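PDB 6BFI: VIN1 from Oscarella pearsei, which binds actin filaments as a sponge homolog of vinculin and may play a role in cell-cell adhesion. Local coordinates for residues Asp39-Pro42 / Leu43-Val47; Gln56-Ala59 / Ser60-Glu63; Val81-Ala84 / Ala85-Ser89. All coordinates share one frame; numbering follows the deposited sequence.

Interaction 1 (Asp39-Pro42 / Leu43-Val47); sequences DLTP and LVQGV
Backbone N-H groups of Val44, Gln45 and Gly46 reach back four residues to the carbonyl oxygens of Leu40, Thr41 and Pro42, and the 3.0 Å bond from Val44 N to Leu40 O sets the first turn. This is the N-terminal end of helix 41-59, with a side-chain cap supplied by Asp39, which stands just ahead of the first turn. Asp39 OD1 takes two donors from Thr41: the hydroxyl OG1 at 3.0 Å, arriving on the syn side but 26° out of the carboxylate plane, and the backbone N at 3.4 Å, a weak capping bond. Both can converge on one oxygen because OG1 sits beside the backbone N, opposite the carbonyl carbon (chi1 -63°). A valine here is likely to leave Asp39 OD1 with just the weak backbone donor from this residue and the carboxylate freer to turn. The negative charge at the start of the helix would probably be favourable to the helix dipole, and Asp39 also touches Lys96 of helix 68-97. Pro42 fits the first turn well, since it has no N-H to offer and none of the bonds described requires one. Leu40 is buried against Leu24 and Phe27 of helix 8-32, while Val44 faces Ala92 of helix 68-97, so this end is held between two neighbouring helices. Between Leu40 and Val44 the packing is light, with CB to CG2 at 4.3 Å, but Val44 CG2 also lies 3.2 Å from Leu40 O. On the exposed side, the extended Gln45 chain runs across Thr41, its CG 3.3 Å from Thr41 O and its amide carbon CD 4.1 Å from Thr41 CG2.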
loop_
_atom_site.group_PDB
_atom_site.type_symbol
_atom_site.label_atom_id
_atom_site.label_comp_id
_atom_site.label_asym_id
_atom_site.label_seq_id
_atom_site.Cartn_x
_atom_site.Cartn_y
_atom_site.Cartn_z
ATOM N N ASP A 39 25.038 13.228 41.223
ATOM C CA ASP A 39 26.366 13.309 40.629
ATOM C C ASP A 39 26.330 12.692 39.236
ATOM O O ASP A 39 26.068 11.494 39.088
ATOM C CB ASP A 39 27.391 12.603 41.512
ATOM C CG ASP A 39 28.801 12.701 40.963
ATOM O OD1 ASP A 39 29.099 13.681 40.248
ATOM O OD2 ASP A 39 29.615 11.796 41.249
ATOM N N LEU A 40 26.594 13.509 38.219
ATOM C CA LEU A 40 26.510 13.078 36.830
ATOM C C LEU A 40 27.760 12.349 36.351
ATOM O O LEU A 40 27.803 11.937 35.186
ATOM C CB LEU A 40 26.244 14.287 35.932
ATOM C CG LEU A 40 25.099 15.186 36.403
ATOM C CD1 LEU A 40 24.959 16.412 35.516
ATOM C CD2 LEU A 40 23.803 14.399 36.443
ATOM N N THR A 41 28.762 12.175 37.213
ATOM C CA THR A 41 30.028 11.583 36.785
ATOM C C THR A 41 29.884 10.175 36.218
ATOM O O THR A 41 30.482 9.902 35.162
ATOM C CB THR A 41 31.026 11.615 37.949
ATOM O OG1 THR A 41 31.297 12.975 38.311
ATOM C CG2 THR A 41 32.329 10.930 37.559
ATOM N N PRO A 42 29.145 9.242 36.835
ATOM C CA PRO A 42 29.064 7.894 36.238
ATOM C C PRO A 42 28.430 7.878 34.856
ATOM O O PRO A 42 28.961 7.234 33.938
ATOM C CB PRO A 42 28.233 7.110 37.266
ATOM C CG PRO A 42 27.470 8.148 38.014
ATOM C CD PRO A 42 28.399 9.313 38.106
ATOM N N LEU A 43 27.306 8.575 34.680
ATOM C CA LEU A 43 26.641 8.604 33.380
ATOM C C LEU A 43 27.539 9.225 32.315
ATOM O O LEU A 43 27.616 8.728 31.182
ATOM C CB LEU A 43 25.325 9.373 33.496
ATOM C CG LEU A 43 24.097 8.817 32.776
ATOM C CD1 LEU A 43 23.879 7.358 33.140
ATOM C CD2 LEU A 43 22.869 9.643 33.127
ATOM N N VAL A 44 28.234 10.309 32.669
ATOM C CA VAL A 44 29.153 10.949 31.733
ATOM C C VAL A 44 30.304 10.013 31.390
ATOM O O VAL A 44 30.776 9.979 30.247
ATOM C CB VAL A 44 29.653 12.286 32.313
ATOM C CG1 VAL A 44 30.809 12.827 31.493
ATOM C CG2 VAL A 44 28.515 13.296 32.361
ATOM N N GLN A 45 30.771 9.233 32.367
ATOM C CA GLN A 45 31.807 8.244 32.084
ATOM C C GLN A 45 31.306 7.184 31.112
ATOM O O GLN A 45 32.040 6.759 30.213
ATOM C CB GLN A 45 32.288 7.595 33.382
ATOM C CG GLN A 45 33.263 8.445 34.179
ATOM C CD GLN A 45 33.762 7.741 35.426
ATOM O OE1 GLN A 45 33.094 6.856 35.963
ATOM N NE2 GLN A 45 34.946 8.127 35.890
ATOM N N GLY A 46 30.056 6.744 31.275
ATOM C CA GLY A 46 29.503 5.769 30.349
ATOM C C GLY A 46 29.419 6.302 28.931
ATOM O O GLY A 46 29.877 5.656 27.980
ATOM N N VAL A 47 28.839 7.496 28.773
ATOM C CA VAL A 47 28.753 8.102 27.446
ATOM C C VAL A 47 30.144 8.293 26.850
ATOM O O VAL A 47 30.376 8.004 25.670
ATOM C CB VAL A 47 27.978 9.430 27.511
ATOM C CG1 VAL A 47 28.036 10.139 26.170
ATOM C CG2 VAL A 47 26.540 9.176 27.919
#

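Interaction 2 (Gln56-Ala59 / Ser60-Glu63); sequences QVAA and SMVE
The C-terminal end of helix 41-59 is where the contact lies: Ser60 N still closes a full helical turn onto Gln56 O, at 2.9 Å, and from there the spacing of the bonds tightens. Met61 N goes to Ala58 O, three residues back, at 3.1 Å, and its donor stands 58° out of the carbonyl plane, well away from the more nearly axial approach of the preceding bond. Val62 N reaches Ala59 O at 3.5 Å, which is weak, although its hydrogen points fairly straight at the acceptor. That last bond closes a type I beta turn from Ala59 to Val62, through which the chain leaves the helix for the connection to helix 68-97. Ser60 adds a side-chain bond to the same end: its hydroxyl OG donates to Val57 O at 2.8 Å. With chi1 at 62° the oxygen lies between the backbone N and the carbonyl carbon and so faces back over the last turn, meeting Val57 O from above the carbonyl plane, 50° out of it. Met61 folds back along the same turn. Its CG passes Val57 O, and the bend at chi3 carries the methyl CE to within 3.7 Å of Ala58 CA, with Ala58 CB also nearby. Helix 68-97 covers this apolar side, Met61 meeting Phe70 and Ala58 meeting Leu74. Val62 likewise touches Leu74, and its CG1 comes to 3.3 Å from Ala59 O.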
loop_
_atom_site.group_PDB
_atom_site.type_symbol
_atom_site.label_atom_id
_atom_site.label_comp_id
_atom_site.label_asym_id
_atom_site.label_seq_id
_atom_site.Cartn_x
_atom_site.Cartn_y
_atom_site.Cartn_z
ATOM N N GLN A 56 37.361 4.139 18.563
ATOM C CA GLN A 56 38.370 3.097 18.403
ATOM C C GLN A 56 38.060 2.218 17.197
ATOM O O GLN A 56 38.915 2.017 16.325
ATOM C CB GLN A 56 38.453 2.252 19.676
ATOM C CG GLN A 56 39.828 1.676 19.974
ATOM C CD GLN A 56 40.804 2.717 20.495
ATOM O OE1 GLN A 56 40.422 3.849 20.795
ATOM N NE2 GLN A 56 42.073 2.337 20.610
ATOM N N VAL A 57 36.835 1.687 17.125
ATOM C CA VAL A 57 36.504 0.770 16.040
ATOM C C VAL A 57 36.434 1.512 14.712
ATOM O O VAL A 57 36.632 0.915 13.645
ATOM C CB VAL A 57 35.193 0.017 16.346
ATOM C CG1 VAL A 57 35.261 -0.620 17.719
ATOM C CG2 VAL A 57 33.994 0.941 16.227
ATOM N N ALA A 58 36.157 2.817 14.743
ATOM C CA ALA A 58 36.173 3.591 13.509
ATOM C C ALA A 58 37.598 3.960 13.103
ATOM O O ALA A 58 37.949 3.895 11.919
ATOM C CB ALA A 58 35.310 4.842 13.668
ATOM N N ALA A 59 38.432 4.332 14.076
ATOM C CA ALA A 59 39.821 4.679 13.800
ATOM C C ALA A 59 40.643 3.476 13.360
ATOM O O ALA A 59 41.671 3.654 12.695
ATOM C CB ALA A 59 40.459 5.323 15.032
ATOM N N SER A 60 40.222 2.259 13.712
ATOM C CA SER A 60 40.903 1.068 13.223
ATOM C C SER A 60 40.669 0.825 11.739
ATOM O O SER A 60 41.292 -0.080 11.172
ATOM C CB SER A 60 40.456 -0.160 14.022
ATOM O OG SER A 60 39.066 -0.390 13.869
ATOM N N MET A 61 39.798 1.605 11.098
ATOM C CA MET A 61 39.475 1.421 9.690
ATOM C C MET A 61 40.128 2.448 8.776
ATOM O O MET A 61 40.007 2.324 7.553
ATOM C CB MET A 61 37.956 1.466 9.486
ATOM C CG MET A 61 37.189 0.464 10.322
ATOM S SD MET A 61 35.431 0.471 9.928
ATOM C CE MET A 61 35.002 2.174 10.273
ATOM N N VAL A 62 40.811 3.454 9.329
ATOM C CA VAL A 62 41.469 4.453 8.494
ATOM C C VAL A 62 42.585 3.831 7.663
ATOM O O VAL A 62 42.952 4.370 6.614
ATOM C CB VAL A 62 41.995 5.617 9.367
ATOM C CG1 VAL A 62 43.176 5.168 10.216
ATOM C CG2 VAL A 62 42.363 6.818 8.504
ATOM N N GLU A 63 43.124 2.693 8.101
ATOM C CA GLU A 63 44.125 1.968 7.327
ATOM C C GLU A 63 43.517 0.901 6.427
ATOM O O GLU A 63 44.081 0.601 5.368
ATOM C CB GLU A 63 45.140 1.297 8.257
ATOM C CG GLU A 63 45.994 2.244 9.079
ATOM C CD GLU A 63 46.993 1.501 9.948
ATOM O OE1 GLU A 63 46.853 0.268 10.091
ATOM O OE2 GLU A 63 47.918 2.146 10.483
#

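Interaction 3 (Val81-Ala84 / Ala85-Ser89); sequences VQQA and AVFLS
Four backbone hydrogen bonds join the two halves, from Ala85, Val86, Phe87 and Leu88 N to Val81, Gln82, Gln83 and Ala84 O respectively. The Phe87 N to Gln83 O bond measures 2.9 Å and the other three are close to it, as expected of an undistorted alpha helix. A weak side-chain bond follows within the second half: Ser89 OG donates to Ala85 O at 3.4 Å, so this carbonyl takes both the hydroxyl and Ser89 N.

The contact between side chains is one of amide and ring. Gln83 leaves the backbone with CG opposite its own N and then bends at chi2 (54°), which turns the amide toward the following turn and places NE2 3.2 Å from Phe87 CE1 and 3.4 Å from CD1. The approach is oblique, the amide and ring planes standing 58° apart. Val86 meets the same nitrogen, its CB 3.6 Å from Gln83 NE2, so the amide end rests against two residues of the next turn.

All this lies in the middle of helix 68-97, a long member of the helical bundle at the N-terminal end of this vinculin-family chain. Helix 102-145 packs along one flank: Val81 touches Met119 and Leu122, Ala84 touches Val115, and Lys107 forms a cation-pi interaction with the Phe87 ring. Helix 41-59 is met through Val81 and Gln82, which touch Val51 and Val55.

Aliphatic carbons also lie against carbonyl oxygens. Val86 CG2 lies 3.2 Å from Gln82 O, and Phe87 CB comes nearly as close to Ala84 O, at 3.3 Å.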
loop_
_atom_site.group_PDB
_atom_site.type_symbol
_atom_site.label_atom_id
_atom_site.label_comp_id
_atom_site.label_asym_id
_atom_site.label_seq_id
_atom_site.Cartn_x
_atom_site.Cartn_y
_atom_site.Cartn_z
ATOM N N VAL A 81 33.278 14.443 17.837
ATOM C CA VAL A 81 32.537 13.701 18.855
ATOM C C VAL A 81 33.369 13.545 20.127
ATOM O O VAL A 81 32.834 13.604 21.245
ATOM C CB VAL A 81 32.067 12.345 18.292
ATOM C CG1 VAL A 81 33.248 11.468 17.917
ATOM C CG2 VAL A 81 31.157 11.637 19.283
ATOM N N GLN A 82 34.689 13.374 19.988
ATOM C CA GLN A 82 35.534 13.306 21.178
ATOM C C GLN A 82 35.505 14.624 21.944
ATOM O O GLN A 82 35.491 14.633 23.183
ATOM C CB GLN A 82 36.966 12.931 20.795
ATOM C CG GLN A 82 37.152 11.445 20.520
ATOM C CD GLN A 82 38.595 11.073 20.247
ATOM O OE1 GLN A 82 39.139 11.382 19.186
ATOM N NE2 GLN A 82 39.222 10.401 21.206
ATOM N N GLN A 83 35.479 15.749 21.223
ATOM C CA GLN A 83 35.372 17.044 21.887
ATOM C C GLN A 83 34.046 17.176 22.626
ATOM O O GLN A 83 33.992 17.751 23.720
ATOM C CB GLN A 83 35.538 18.172 20.869
ATOM C CG GLN A 83 35.576 19.557 21.490
ATOM C CD GLN A 83 36.634 19.679 22.571
ATOM O OE1 GLN A 83 37.833 19.636 22.292
ATOM N NE2 GLN A 83 36.193 19.825 23.814
ATOM N N ALA A 84 32.963 16.642 22.049
ATOM C CA ALA A 84 31.680 16.665 22.749
ATOM C C ALA A 84 31.735 15.843 24.034
ATOM O O ALA A 84 31.200 16.259 25.074
ATOM C CB ALA A 84 30.571 16.154 21.833
ATOM N N ALA A 85 32.382 14.673 23.986
ATOM C CA ALA A 85 32.574 13.897 25.208
ATOM C C ALA A 85 33.363 14.690 26.247
ATOM O O ALA A 85 33.045 14.648 27.446
ATOM C CB ALA A 85 33.277 12.577 24.890
ATOM N N VAL A 86 34.391 15.424 25.807
ATOM C CA VAL A 86 35.128 16.290 26.726
ATOM C C VAL A 86 34.195 17.318 27.352
ATOM O O VAL A 86 34.269 17.596 28.558
ATOM C CB VAL A 86 36.307 16.966 26.003
ATOM C CG1 VAL A 86 37.001 17.962 26.930
ATOM C CG2 VAL A 86 37.288 15.920 25.493
ATOM N N PHE A 87 33.298 17.897 26.546
ATOM C CA PHE A 87 32.319 18.837 27.083
ATOM C C PHE A 87 31.460 18.183 28.155
ATOM O O PHE A 87 31.094 18.828 29.146
ATOM C CB PHE A 87 31.437 19.388 25.964
ATOM C CG PHE A 87 32.056 20.525 25.206
ATOM C CD1 PHE A 87 33.381 20.873 25.405
ATOM C CD2 PHE A 87 31.306 21.258 24.302
ATOM C CE1 PHE A 87 33.949 21.922 24.711
ATOM C CE2 PHE A 87 31.870 22.310 23.605
ATOM C CZ PHE A 87 33.192 22.642 23.810
ATOM N N LEU A 88 31.125 16.902 27.978
ATOM C CA LEU A 88 30.371 16.212 29.021
ATOM C C LEU A 88 31.196 16.055 30.293
ATOM O O LEU A 88 30.669 16.211 31.402
ATOM C CB LEU A 88 29.887 14.852 28.520
ATOM C CG LEU A 88 28.709 14.891 27.546
ATOM C CD1 LEU A 88 28.075 13.516 27.436
ATOM C CD2 LEU A 88 27.681 15.933 27.971
ATOM N N SER A 89 32.490 15.745 30.158
ATOM C CA SER A 89 33.343 15.631 31.341
ATOM C C SER A 89 33.409 16.951 32.103
ATOM O O SER A 89 33.205 16.995 33.326
ATOM C CB SER A 89 34.744 15.172 30.936
ATOM O OG SER A 89 34.701 13.909 30.297
#

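Along the chain the three come in series: interaction 1 at the start of helix 41-59, interaction 2 where that helix ends, and interaction 3 within helix 68-97, the next helix. Interactions 1 and 2 have centres 25 Å apart, at opposite ends of the helix they share. The chain then turns back, bringing interaction 3 alongside interaction 1, with centres 12 Å apart. Those two touch: Val47 CG1 meets Leu88 CD1 at 3.6 Å, and Val44 CG1 packs against Leu88 O. Interactions 2 and 3 do not touch, their nearest atoms being about 7 Å apart. Together they trace a helical hairpin in the N-terminal bundle, far from the chain's centre.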